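Local structure of fimbria adhesin protein (3U4K) at residues Y33-A38 / K57-P62; F107-A112 / R129-T134; P101-R106 / T144-G149; G40-S45 / I175-P180. The protein serves as a fimbrial adhesin of Klebsiella pneumoniae, and the part described here is its receptor-binding domain, which appears to recognise human collagen V. All coordinates share one frame; numbering follows the deposited sequence.

Contact 1 (Y33-A38 / K57-P62)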
loop_
_atom_site.group_PDB
_atom_site.type_symbol
_atom_site.label_atom_id
_atom_site.label_comp_id
_atom_site.label_asym_id
_atom_site.label_seq_id
_atom_site.Cartn_x
_atom_site.Cartn_y
_atom_site.Cartn_z
ATOM N N TYR A 33 -9.375 -7.677 5.323
ATOM C CA TYR A 33 -9.070 -6.561 6.213
ATOM C C TYR A 33 -8.795 -5.336 5.348
ATOM O O TYR A 33 -8.111 -5.435 4.321
ATOM C CB TYR A 33 -7.851 -6.892 7.074
ATOM C CG TYR A 33 -7.643 -5.979 8.262
ATOM C CD1 TYR A 33 -6.684 -4.968 8.230
ATOM C CD2 TYR A 33 -8.401 -6.132 9.425
ATOM C CE1 TYR A 33 -6.488 -4.131 9.320
ATOM C CE2 TYR A 33 -8.213 -5.298 10.519
ATOM C CZ TYR A 33 -7.255 -4.304 10.461
ATOM O OH TYR A 33 -7.066 -3.481 11.545
ATOM N N GLU A 34 -9.335 -4.189 5.753
ATOM C CA GLU A 34 -9.234 -2.968 4.954
ATOM C C GLU A 34 -8.669 -1.783 5.712
ATOM O O GLU A 34 -9.004 -1.556 6.876
ATOM C CB GLU A 34 -10.592 -2.584 4.382
ATOM C CG GLU A 34 -10.940 -3.297 3.090
ATOM C CD GLU A 34 -12.359 -3.013 2.644
ATOM O OE1 GLU A 34 -13.281 -3.107 3.485
ATOM O OE2 GLU A 34 -12.553 -2.697 1.450
ATOM N N ILE A 35 -7.809 -1.032 5.035
ATOM C CA ILE A 35 -7.278 0.213 5.569
ATOM C C ILE A 35 -7.632 1.343 4.610
ATOM O O ILE A 35 -7.266 1.303 3.431
ATOM C CB ILE A 35 -5.744 0.150 5.750
ATOM C CG1 ILE A 35 -5.359 -0.967 6.718
ATOM C CG2 ILE A 35 -5.209 1.483 6.254
ATOM C CD1 ILE A 35 -3.906 -1.381 6.637
ATOM N N ASN A 36 -8.364 2.334 5.113
ATOM C CA ASN A 36 -8.533 3.595 4.400
ATOM C C ASN A 36 -7.314 4.471 4.686
ATOM O O ASN A 36 -7.053 4.827 5.835
ATOM C CB ASN A 36 -9.836 4.291 4.815
ATOM C CG ASN A 36 -9.979 5.684 4.218
ATOM O OD1 ASN A 36 -9.693 5.912 3.036
ATOM N ND2 ASN A 36 -10.431 6.625 5.037
HETATM N N MSE A 37 -6.570 4.811 3.636
HETATM C CA MSE A 37 -5.269 5.473 3.789
HETATM C C MSE A 37 -5.351 6.983 3.831
HETATM O O MSE A 37 -4.472 7.670 3.310
HETATM C CB MSE A 37 -4.342 5.006 2.665
HETATM C CG MSE A 37 -4.099 3.497 2.734
HETATM SE SE MSE A 37 -2.684 2.925 1.479
HETATM C CE MSE A 37 -3.546 3.462 -0.211
ATOM N N ALA A 38 -6.398 7.511 4.467
ATOM C CA ALA A 38 -6.618 8.957 4.558
ATOM C C ALA A 38 -5.473 9.670 5.278
ATOM O O ALA A 38 -5.144 9.340 6.421
ATOM C CB ALA A 38 -7.946 9.252 5.242
ATOM N N LYS A 57 2.525 7.742 6.879
ATOM C CA LYS A 57 1.464 7.339 7.807
ATOM C C LYS A 57 1.450 5.831 8.032
ATOM O O LYS A 57 1.626 5.050 7.092
ATOM C CB LYS A 57 0.095 7.822 7.331
ATOM C CG LYS A 57 -0.913 7.992 8.455
ATOM C CD LYS A 57 -2.155 8.737 7.990
ATOM C CE LYS A 57 -2.777 9.547 9.118
ATOM N NZ LYS A 57 -3.064 8.726 10.326
ATOM N N THR A 58 1.226 5.435 9.283
ATOM C CA THR A 58 1.271 4.030 9.678
ATOM C C THR A 58 -0.003 3.589 10.397
ATOM O O THR A 58 -0.413 4.198 11.383
ATOM C CB THR A 58 2.520 3.736 10.538
ATOM O OG1 THR A 58 3.682 3.783 9.706
ATOM C CG2 THR A 58 2.440 2.369 11.190
ATOM N N TRP A 59 -0.620 2.532 9.877
ATOM C CA TRP A 59 -1.747 1.884 10.533
ATOM C C TRP A 59 -1.331 0.549 11.077
ATOM O O TRP A 59 -0.540 -0.165 10.459
ATOM C CB TRP A 59 -2.902 1.699 9.563
ATOM C CG TRP A 59 -3.363 2.981 8.928
ATOM C CD1 TRP A 59 -4.449 3.768 9.296
ATOM C CD2 TRP A 59 -2.762 3.672 7.782
ATOM N NE1 TRP A 59 -4.556 4.863 8.481
ATOM C CE2 TRP A 59 -3.575 4.869 7.553
ATOM C CE3 TRP A 59 -1.669 3.429 6.954
ATOM C CZ2 TRP A 59 -3.289 5.766 6.537
ATOM C CZ3 TRP A 59 -1.391 4.345 5.931
ATOM C CH2 TRP A 59 -2.185 5.483 5.728
ATOM N N THR A 60 -1.860 0.203 12.245
ATOM C CA THR A 60 -1.580 -1.093 12.849
ATOM C C THR A 60 -2.810 -2.002 12.785
ATOM O O THR A 60 -3.952 -1.531 12.816
ATOM C CB THR A 60 -1.103 -0.960 14.315
ATOM O OG1 THR A 60 -2.164 -0.439 15.126
ATOM C CG2 THR A 60 0.114 -0.039 14.416
HETATM N N MSE A 61 -2.564 -3.304 12.672
HETATM C CA MSE A 61 -3.622 -4.304 12.800
HETATM C C MSE A 61 -3.258 -5.191 13.956
HETATM O O MSE A 61 -2.158 -5.752 13.989
HETATM C CB MSE A 61 -3.841 -5.112 11.522
HETATM C CG MSE A 61 -2.548 -5.587 10.868
HETATM SE SE MSE A 61 -2.948 -6.197 9.039
HETATM C CE MSE A 61 -1.818 -4.895 8.080
ATOM N N PRO A 62 -4.170 -5.317 14.935
ATOM C CA PRO A 62 -3.908 -6.142 16.113
ATOM C C PRO A 62 -3.758 -7.612 15.735
ATOM O O PRO A 62 -4.383 -8.067 14.772
ATOM C CB PRO A 62 -5.161 -5.937 16.974
ATOM C CG PRO A 62 -6.227 -5.530 16.013
ATOM C CD PRO A 62 -5.521 -4.723 14.963
#
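Lys57 starts the contact by laying its CD 3.4 Å from Ala38 O. Nearer its root, Lys57 CG rests over one face of the Trp59 indole, two residues on. Ile35 comes at that indole from the opposite side: Ile35 CG2 stands 3.6 Å from the centroid of the Trp59 five-membered ring and 15° off its normal, a CH-pi contact over the face. The benzo part of the ring continues under Met37, with Met37 CA 3.4 Å from Trp59 CZ2 and Met37 CB 3.8 Å from Trp59 CH2. No hydrogen bond crosses here, because the strands face each other from the two sheets of the jelly-roll barrel. The axes of strands 33-36 and 57-61 pass 9.1 Å apart, and side chains fill most of the space. Met61, built as selenomethionine, sets its CB 3.6 Å from Tyr33 CE1. Its CG lies between the backbone N and the carbonyl carbon (chi1 45°), which carries SE to 4.6 Å from the Tyr33 ring centroid in an oblique Met-aromatic contact. Further on, Pro62 CD comes within 4.0 Å of Tyr33 OH. Tyr33 also touches Leu130 and Leu166.

Contact 2 (F107-A112 / R129-T134). Unlike the reference sequence in segment 129-134: Ala131 (reference Val).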
loop_
_atom_site.group_PDB
_atom_site.type_symbol
_atom_site.label_atom_id
_atom_site.label_comp_id
_atom_site.label_asym_id
_atom_site.label_seq_id
_atom_site.Cartn_x
_atom_site.Cartn_y
_atom_site.Cartn_z
ATOM N N PHE A 107 4.557 1.464 -0.493
ATOM C CA PHE A 107 3.735 0.731 0.466
ATOM C C PHE A 107 4.565 -0.374 1.090
ATOM O O PHE A 107 5.208 -1.154 0.382
ATOM C CB PHE A 107 2.511 0.121 -0.219
ATOM C CG PHE A 107 1.797 1.061 -1.147
ATOM C CD1 PHE A 107 2.242 1.243 -2.457
ATOM C CD2 PHE A 107 0.669 1.756 -0.721
ATOM C CE1 PHE A 107 1.582 2.105 -3.317
ATOM C CE2 PHE A 107 0.002 2.617 -1.580
ATOM C CZ PHE A 107 0.460 2.793 -2.878
ATOM N N SER A 108 4.551 -0.435 2.418
ATOM C CA SER A 108 5.322 -1.433 3.146
ATOM C C SER A 108 4.517 -2.032 4.295
ATOM O O SER A 108 3.580 -1.415 4.805
ATOM C CB SER A 108 6.628 -0.828 3.669
ATOM O OG SER A 108 6.366 0.161 4.651
ATOM N N ARG A 109 4.897 -3.241 4.689
ATOM C CA ARG A 109 4.299 -3.912 5.831
ATOM C C ARG A 109 5.420 -4.385 6.740
ATOM O O ARG A 109 6.423 -4.914 6.265
ATOM C CB ARG A 109 3.448 -5.092 5.367
ATOM C CG ARG A 109 2.525 -5.662 6.430
ATOM C CD ARG A 109 1.849 -6.926 5.933
ATOM N NE ARG A 109 1.408 -7.776 7.037
ATOM C CZ ARG A 109 0.933 -9.010 6.895
ATOM N NH1 ARG A 109 0.831 -9.560 5.690
ATOM N NH2 ARG A 109 0.559 -9.700 7.964
ATOM N N LYS A 110 5.254 -4.179 8.041
ATOM C CA LYS A 110 6.269 -4.577 9.011
ATOM C C LYS A 110 5.647 -5.300 10.203
ATOM O O LYS A 110 4.657 -4.845 10.771
ATOM C CB LYS A 110 7.084 -3.365 9.472
ATOM C CG LYS A 110 8.439 -3.721 10.060
ATOM C CD LYS A 110 9.375 -2.522 10.074
ATOM C CE LYS A 110 10.765 -2.898 10.578
ATOM N NZ LYS A 110 10.771 -3.232 12.032
ATOM N N GLY A 111 6.243 -6.429 10.569
ATOM C CA GLY A 111 5.759 -7.257 11.671
ATOM C C GLY A 111 6.393 -8.628 11.585
ATOM O O GLY A 111 7.589 -8.745 11.312
ATOM N N ALA A 112 5.590 -9.665 11.807
ATOM C CA ALA A 112 6.059 -11.044 11.672
ATOM C C ALA A 112 6.432 -11.348 10.218
ATOM O O ALA A 112 7.508 -11.883 9.952
ATOM C CB ALA A 112 5.010 -12.018 12.184
ATOM N N ARG A 129 -4.056 -17.159 9.343
ATOM C CA ARG A 129 -4.374 -15.881 9.975
ATOM C C ARG A 129 -3.523 -14.771 9.366
ATOM O O ARG A 129 -2.518 -15.041 8.696
ATOM C CB ARG A 129 -4.101 -15.934 11.482
ATOM C CG ARG A 129 -4.953 -16.915 12.269
ATOM C CD ARG A 129 -4.677 -16.825 13.766
ATOM N NE ARG A 129 -3.313 -17.223 14.131
ATOM C CZ ARG A 129 -2.339 -16.383 14.487
ATOM N NH1 ARG A 129 -2.552 -15.070 14.538
ATOM N NH2 ARG A 129 -1.142 -16.863 14.801
ATOM N N LEU A 130 -3.934 -13.525 9.601
ATOM C CA LEU A 130 -3.095 -12.369 9.302
ATOM C C LEU A 130 -2.303 -11.990 10.537
ATOM O O LEU A 130 -2.876 -11.720 11.598
ATOM C CB LEU A 130 -3.923 -11.182 8.814
ATOM C CG LEU A 130 -4.166 -11.085 7.306
ATOM C CD1 LEU A 130 -5.152 -9.967 7.009
ATOM C CD2 LEU A 130 -2.865 -10.876 6.541
ATOM N N ALA A 131 -0.981 -11.991 10.386
ATOM C CA ALA A 131 -0.062 -11.665 11.469
ATOM C C ALA A 131 -0.159 -10.188 11.805
ATOM O O ALA A 131 -0.025 -9.338 10.923
ATOM C CB ALA A 131 1.364 -12.023 11.076
ATOM N N GLY A 132 -0.412 -9.892 13.080
ATOM C CA GLY A 132 -0.423 -8.518 13.572
ATOM C C GLY A 132 0.783 -7.766 13.048
ATOM O O GLY A 132 1.923 -8.234 13.168
ATOM N N SER A 133 0.529 -6.613 12.438
ATOM C CA SER A 133 1.584 -5.846 11.781
ATOM C C SER A 133 1.235 -4.368 11.642
ATOM O O SER A 133 0.139 -3.933 12.010
ATOM C CB SER A 133 1.888 -6.443 10.402
ATOM O OG SER A 133 0.708 -6.548 9.624
ATOM N N THR A 134 2.192 -3.605 11.124
ATOM C CA THR A 134 1.977 -2.216 10.744
ATOM C C THR A 134 1.956 -2.125 9.228
ATOM O O THR A 134 2.740 -2.793 8.555
ATOM C CB THR A 134 3.095 -1.286 11.267
ATOM O OG1 THR A 134 4.353 -1.648 10.675
ATOM C CG2 THR A 134 3.197 -1.344 12.790
#
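Arg109 sends CG opposite its own backbone N (chi1 -166°) and stays extended as far as NE, which carries the guanidinium along the neighbouring strand to Ser133. That serine answers with chi1 54°, setting OG between its backbone N and carbonyl carbon, where the arginine arrives. Both groups belong to an antiparallel pairing of strands 103-111 and 133-141 in one sheet of the jelly-roll, at the point where the chain is still running in from the loop 130-132.

Arg109 NE donates to Ser133 OG over 2.9 Å, with the hydroxyl tilted a little from the guanidinium plane. Arg109 NH2 reaches further, to Ala131 O at 3.0 Å; this bond lies close to the guanidinium plane and comes in on a carbonyl lone pair. Ser133 OG in turn gives its proton to the same Ala131 O, so the carbonyl holds two donors and the hydroxyl both accepts and donates. The three groups fix the bend of 131-133 against the arginine. Leu130 CD2 lies obliquely against the guanidinium, 3.9 Å from Arg109 NH2, and Ala112 CB touches Ala131 CB. Beyond the segments, Gly132 N is bonded to Asp63 OD1, and Ser133 pairs through its backbone with Met61 of strand 53-61.

Regular sheet bonding sets in one residue later. Lys110 and Thr134 form an antiparallel hydrogen-bonded pair, with Lys110 N to Thr134 O at 2.9 Å and Thr134 N to Lys110 O at 2.8 Å. A second donor reaches that last acceptor: Thr134 OG1 bonds Lys110 O at 3.2 Å, from 26° outside the carbonyl plane.

Contact 3 (P101-R106 / T144-G149)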
loop_
_atom_site.group_PDB
_atom_site.type_symbol
_atom_site.label_atom_id
_atom_site.label_comp_id
_atom_site.label_asym_id
_atom_site.label_seq_id
_atom_site.Cartn_x
_atom_site.Cartn_y
_atom_site.Cartn_z
ATOM N N PRO A 101 2.940 15.252 -10.816
ATOM C CA PRO A 101 4.364 15.329 -11.165
ATOM C C PRO A 101 5.274 15.318 -9.941
ATOM O O PRO A 101 5.045 16.064 -8.986
ATOM C CB PRO A 101 4.479 16.675 -11.892
ATOM C CG PRO A 101 3.104 16.960 -12.392
ATOM C CD PRO A 101 2.181 16.397 -11.355
ATOM N N GLY A 102 6.288 14.458 -9.980
ATOM C CA GLY A 102 7.284 14.373 -8.917
ATOM C C GLY A 102 6.775 13.832 -7.593
ATOM O O GLY A 102 7.370 14.089 -6.546
ATOM N N ILE A 103 5.679 13.079 -7.635
ATOM C CA ILE A 103 5.093 12.497 -6.426
ATOM C C ILE A 103 5.118 10.971 -6.480
ATOM O O ILE A 103 4.519 10.362 -7.369
ATOM C CB ILE A 103 3.664 13.036 -6.165
ATOM C CG1 ILE A 103 3.698 14.540 -5.845
ATOM C CG2 ILE A 103 2.973 12.264 -5.048
ATOM C CD1 ILE A 103 4.563 14.944 -4.665
ATOM N N GLY A 104 5.821 10.371 -5.523
ATOM C CA GLY A 104 5.965 8.918 -5.440
ATOM C C GLY A 104 5.240 8.277 -4.269
ATOM O O GLY A 104 4.913 8.941 -3.283
ATOM N N LEU A 105 4.990 6.976 -4.384
ATOM C CA LEU A 105 4.320 6.213 -3.333
ATOM C C LEU A 105 5.023 4.884 -3.070
ATOM O O LEU A 105 5.345 4.146 -4.004
ATOM C CB LEU A 105 2.849 5.972 -3.683
ATOM C CG LEU A 105 1.880 7.160 -3.660
ATOM C CD1 LEU A 105 0.482 6.702 -4.036
ATOM C CD2 LEU A 105 1.847 7.853 -2.306
ATOM N N ARG A 106 5.267 4.597 -1.793
ATOM C CA ARG A 106 5.836 3.321 -1.378
ATOM C C ARG A 106 4.995 2.697 -0.262
ATOM O O ARG A 106 4.743 3.323 0.771
ATOM C CB ARG A 106 7.295 3.489 -0.948
ATOM C CG ARG A 106 8.083 2.186 -0.854
ATOM C CD ARG A 106 9.525 2.432 -0.437
ATOM N NE ARG A 106 9.596 3.265 0.765
ATOM C CZ ARG A 106 10.668 3.950 1.156
ATOM N NH1 ARG A 106 11.792 3.915 0.448
ATOM N NH2 ARG A 106 10.613 4.678 2.264
ATOM N N THR A 144 12.702 17.278 -8.538
ATOM C CA THR A 144 13.003 18.562 -7.897
ATOM C C THR A 144 11.843 19.548 -8.055
ATOM O O THR A 144 11.689 20.476 -7.256
ATOM C CB THR A 144 14.293 19.191 -8.461
ATOM O OG1 THR A 144 14.171 19.334 -9.881
ATOM C CG2 THR A 144 15.513 18.323 -8.136
ATOM N N THR A 145 11.039 19.337 -9.093
ATOM C CA THR A 145 9.810 20.095 -9.304
ATOM C C THR A 145 8.571 19.221 -9.053
ATOM O O THR A 145 8.365 18.201 -9.721
ATOM C CB THR A 145 9.767 20.747 -10.709
ATOM O OG1 THR A 145 8.460 21.280 -10.955
ATOM C CG2 THR A 145 10.129 19.742 -11.818
ATOM N N THR A 146 7.756 19.629 -8.083
ATOM C CA THR A 146 6.567 18.868 -7.689
ATOM C C THR A 146 5.267 19.599 -8.016
ATOM O O THR A 146 5.157 20.807 -7.802
ATOM C CB THR A 146 6.574 18.526 -6.184
ATOM O OG1 THR A 146 6.739 19.723 -5.414
ATOM C CG2 THR A 146 7.699 17.558 -5.856
ATOM N N GLY A 147 4.286 18.854 -8.524
ATOM C CA GLY A 147 2.979 19.413 -8.865
ATOM C C GLY A 147 1.999 19.333 -7.711
ATOM O O GLY A 147 2.373 18.989 -6.591
ATOM N N SER A 148 0.742 19.660 -7.985
ATOM C CA SER A 148 -0.316 19.593 -6.983
ATOM C C SER A 148 -1.452 18.700 -7.462
ATOM O O SER A 148 -1.483 18.300 -8.626
ATOM C CB SER A 148 -0.843 20.995 -6.656
ATOM O OG SER A 148 0.062 21.701 -5.827
ATOM N N GLY A 149 -2.380 18.381 -6.559
ATOM C CA GLY A 149 -3.539 17.561 -6.903
ATOM C C GLY A 149 -4.032 16.658 -5.787
ATOM O O GLY A 149 -3.410 16.561 -4.726
#
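Two loops at one end of the jelly-roll barrel meet here: the turn that leads into strand 103-111, and the connection that leaves strand 133-141 on its way to strand 149-150. Pro101 and Gly147 make the one hydrogen bond between them. Gly147 N donates to Pro101 O over 2.9 Å in a nearly straight N-H...O line of 171°, although the donor sits 27° out of the carbonyl plane. The same oxygen receives a CA-H...O contact from the residue before, Thr146 CA lying 3.4 Å from Pro101 O. The proline ring is laid against the bare glycine backbone, with Pro101 CD 4.0 Å from Gly147 CA.

Gly102 follows with backbone angles in the left-handed region (phi 68°), turning the chain from the proline into the strand and bringing its CA to 4.1 Å from Thr145 O. Thr146 supplies the side-chain part of the contact. Its CG2 lies beside the backbone N and opposite the carbonyl carbon, a placing that sets Thr146 CG2 3.6 Å from Gly102 O. Ile103 bends back at its second torsion, and its CD1 approaches Thr146 CG2 at 4.3 Å, a loose apolar touch.

On the far side of the connection, Thr146 O accepts a hydrogen bond from Ser179 OG, and Gly149 enters backbone pairing with Ile177. Gly102 itself is bonded through its backbone to Thr142, just past strand 133-141. With a single backbone hydrogen bond beside a proline and two glycines, this is a loop-to-loop contact at one end of the jelly-roll, joining the entry to strand 103-111 to the connection into strand 149-150.

Contact 4 (G40-S45 / I175-P180)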
loop_
_atom_site.group_PDB
_atom_site.type_symbol
_atom_site.label_atom_id
_atom_site.label_comp_id
_atom_site.label_asym_id
_atom_site.label_seq_id
_atom_site.Cartn_x
_atom_site.Cartn_y
_atom_site.Cartn_z
ATOM N N GLY A 40 -5.100 13.303 4.598
ATOM C CA GLY A 40 -5.472 14.718 4.585
ATOM C C GLY A 40 -4.596 15.575 3.682
ATOM O O GLY A 40 -4.066 15.098 2.670
ATOM N N ARG A 41 -4.436 16.840 4.064
ATOM C CA ARG A 41 -3.734 17.832 3.250
ATOM C C ARG A 41 -2.237 17.866 3.562
ATOM O O ARG A 41 -1.840 17.870 4.728
ATOM C CB ARG A 41 -4.362 19.208 3.478
ATOM C CG ARG A 41 -4.112 20.220 2.373
ATOM C CD ARG A 41 -4.983 21.452 2.570
ATOM N NE ARG A 41 -4.545 22.579 1.749
ATOM C CZ ARG A 41 -3.637 23.480 2.124
ATOM N NH1 ARG A 41 -3.053 23.399 3.315
ATOM N NH2 ARG A 41 -3.308 24.468 1.299
ATOM N N VAL A 42 -1.414 17.890 2.516
ATOM C CA VAL A 42 0.047 17.874 2.668
ATOM C C VAL A 42 0.713 18.951 1.801
ATOM O O VAL A 42 0.436 19.047 0.603
ATOM C CB VAL A 42 0.640 16.486 2.318
ATOM C CG1 VAL A 42 2.165 16.511 2.354
ATOM C CG2 VAL A 42 0.109 15.411 3.257
ATOM N N VAL A 43 1.593 19.746 2.414
ATOM C CA VAL A 43 2.309 20.818 1.713
ATOM C C VAL A 43 3.786 20.464 1.511
ATOM O O VAL A 43 4.526 20.271 2.480
ATOM C CB VAL A 43 2.185 22.173 2.450
ATOM C CG1 VAL A 43 2.796 23.294 1.622
ATOM C CG2 VAL A 43 0.730 22.485 2.777
ATOM N N VAL A 44 4.205 20.389 0.250
ATOM C CA VAL A 44 5.579 20.017 -0.100
ATOM C C VAL A 44 6.521 21.217 -0.018
ATOM O O VAL A 44 6.283 22.246 -0.650
ATOM C CB VAL A 44 5.665 19.412 -1.518
ATOM C CG1 VAL A 44 7.047 18.831 -1.771
ATOM C CG2 VAL A 44 4.605 18.344 -1.716
ATOM N N SER A 45 7.587 21.079 0.765
ATOM C CA SER A 45 8.608 22.119 0.866
ATOM C C SER A 45 9.560 22.059 -0.330
ATOM O O SER A 45 9.983 20.970 -0.732
ATOM C CB SER A 45 9.396 21.984 2.170
ATOM O OG SER A 45 10.569 22.778 2.131
ATOM N N ILE A 175 -6.272 12.214 0.351
ATOM C CA ILE A 175 -4.909 12.739 0.261
ATOM C C ILE A 175 -4.824 13.859 -0.781
ATOM O O ILE A 175 -4.982 13.622 -1.985
ATOM C CB ILE A 175 -3.866 11.648 -0.071
ATOM C CG1 ILE A 175 -3.915 10.508 0.954
ATOM C CG2 ILE A 175 -2.468 12.256 -0.128
ATOM C CD1 ILE A 175 -2.989 9.349 0.646
ATOM N N THR A 176 -4.577 15.077 -0.305
ATOM C CA THR A 176 -4.362 16.227 -1.183
ATOM C C THR A 176 -2.926 16.729 -1.035
ATOM O O THR A 176 -2.485 17.060 0.067
ATOM C CB THR A 176 -5.350 17.374 -0.885
ATOM O OG1 THR A 176 -6.648 16.835 -0.602
ATOM C CG2 THR A 176 -5.447 18.320 -2.075
ATOM N N ILE A 177 -2.205 16.768 -2.152
ATOM C CA ILE A 177 -0.826 17.254 -2.176
ATOM C C ILE A 177 -0.771 18.637 -2.810
ATOM O O ILE A 177 -1.131 18.809 -3.976
ATOM C CB ILE A 177 0.106 16.297 -2.949
ATOM C CG1 ILE A 177 0.019 14.870 -2.391
ATOM C CG2 ILE A 177 1.539 16.814 -2.947
ATOM C CD1 ILE A 177 0.360 14.730 -0.922
ATOM N N VAL A 178 -0.322 19.615 -2.030
ATOM C CA VAL A 178 -0.243 21.001 -2.477
ATOM C C VAL A 178 1.186 21.520 -2.345
ATOM O O VAL A 178 1.629 21.879 -1.257
ATOM C CB VAL A 178 -1.224 21.909 -1.696
ATOM C CG1 VAL A 178 -1.094 23.361 -2.136
ATOM C CG2 VAL A 178 -2.660 21.434 -1.877
ATOM N N SER A 179 1.911 21.535 -3.458
ATOM C CA SER A 179 3.229 22.158 -3.499
ATOM C C SER A 179 3.113 23.545 -4.129
ATOM O O SER A 179 2.631 23.669 -5.257
ATOM C CB SER A 179 4.230 21.289 -4.265
ATOM O OG SER A 179 3.702 20.862 -5.508
ATOM N N PRO A 180 3.538 24.593 -3.393
ATOM C CA PRO A 180 3.437 25.976 -3.872
ATOM C C PRO A 180 4.322 26.244 -5.092
ATOM O O PRO A 180 5.507 25.901 -5.094
ATOM C CB PRO A 180 3.894 26.807 -2.665
ATOM C CG PRO A 180 4.715 25.879 -1.843
ATOM C CD PRO A 180 4.108 24.522 -2.035
#
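Val42 sits at the middle of the bonding, gripped through both its backbone groups. Val178 N donates to Val42 O over 2.8 Å, and Val42 N donates to Thr176 O over the same 2.8 Å. Thr176 N reaches back to Gly40 O at 3.0 Å, while the last bond of the row, Val44 N to Val178 O, is weak. The bonds of residues 40, 42 and 44 thus go to 176 and 178, the register of a parallel pair, and the two short strands run at only 20° to each other. Strand 175-178 is central in a three-stranded mixed sheet, with 40-43 along one flank and 149-150 along the other.

Packing divides over the two faces. On the face of Val42 and Ile177 the two side chains lie side by side and point the same way, Val42 CB being 3.7 Å from Ile177 CD1. Ile177 has CG1 beside its backbone N (chi1 -55°) and CG2 opposite it, so this second branch is available to meet Val44 CG2 at 3.6 Å. Ile54, Ala55 and Ile139 line the same face. On the other face, Arg41 passes near Val178 CG1 with its guanidinium held obliquely.

Further along, Val44 CB packs on Ser179 CB at 3.6 Å, while the hydroxyl of Ser179 is turned to the carbonyls of Thr146 and Gly147. Pro180 CD lies 3.4 Å from Val44 O, where the proline has no N-H to offer. The backbone therefore sets the register, branched aliphatic groups pack on the face of Val42 and Ile177, and the proline brings the hydrogen bonding to a stop.

Overall arrangement
The contacts fall into two pairs. Contacts 1 and 2 are neighbours, centres 10 Å apart, joined where Met61 N meets Ser133 O at 2.9 Å in a probable hydrogen bond between strands 53-61 and 133-141. Contacts 2 and 3 share strand 103-111 but lie on opposite sides of the chain's centre, 27 Å between their centres. Contact 3 adjoins contact 4 (centres 10 Å apart), with Gly149 O 2.8 Å from Ile177 N, and is nested inside the long loop that contact 4 closes. Contacts 1 and 4 interleave along the chain and touch where Met37 O packs on Ile175 CD1, 3.5 Å apart.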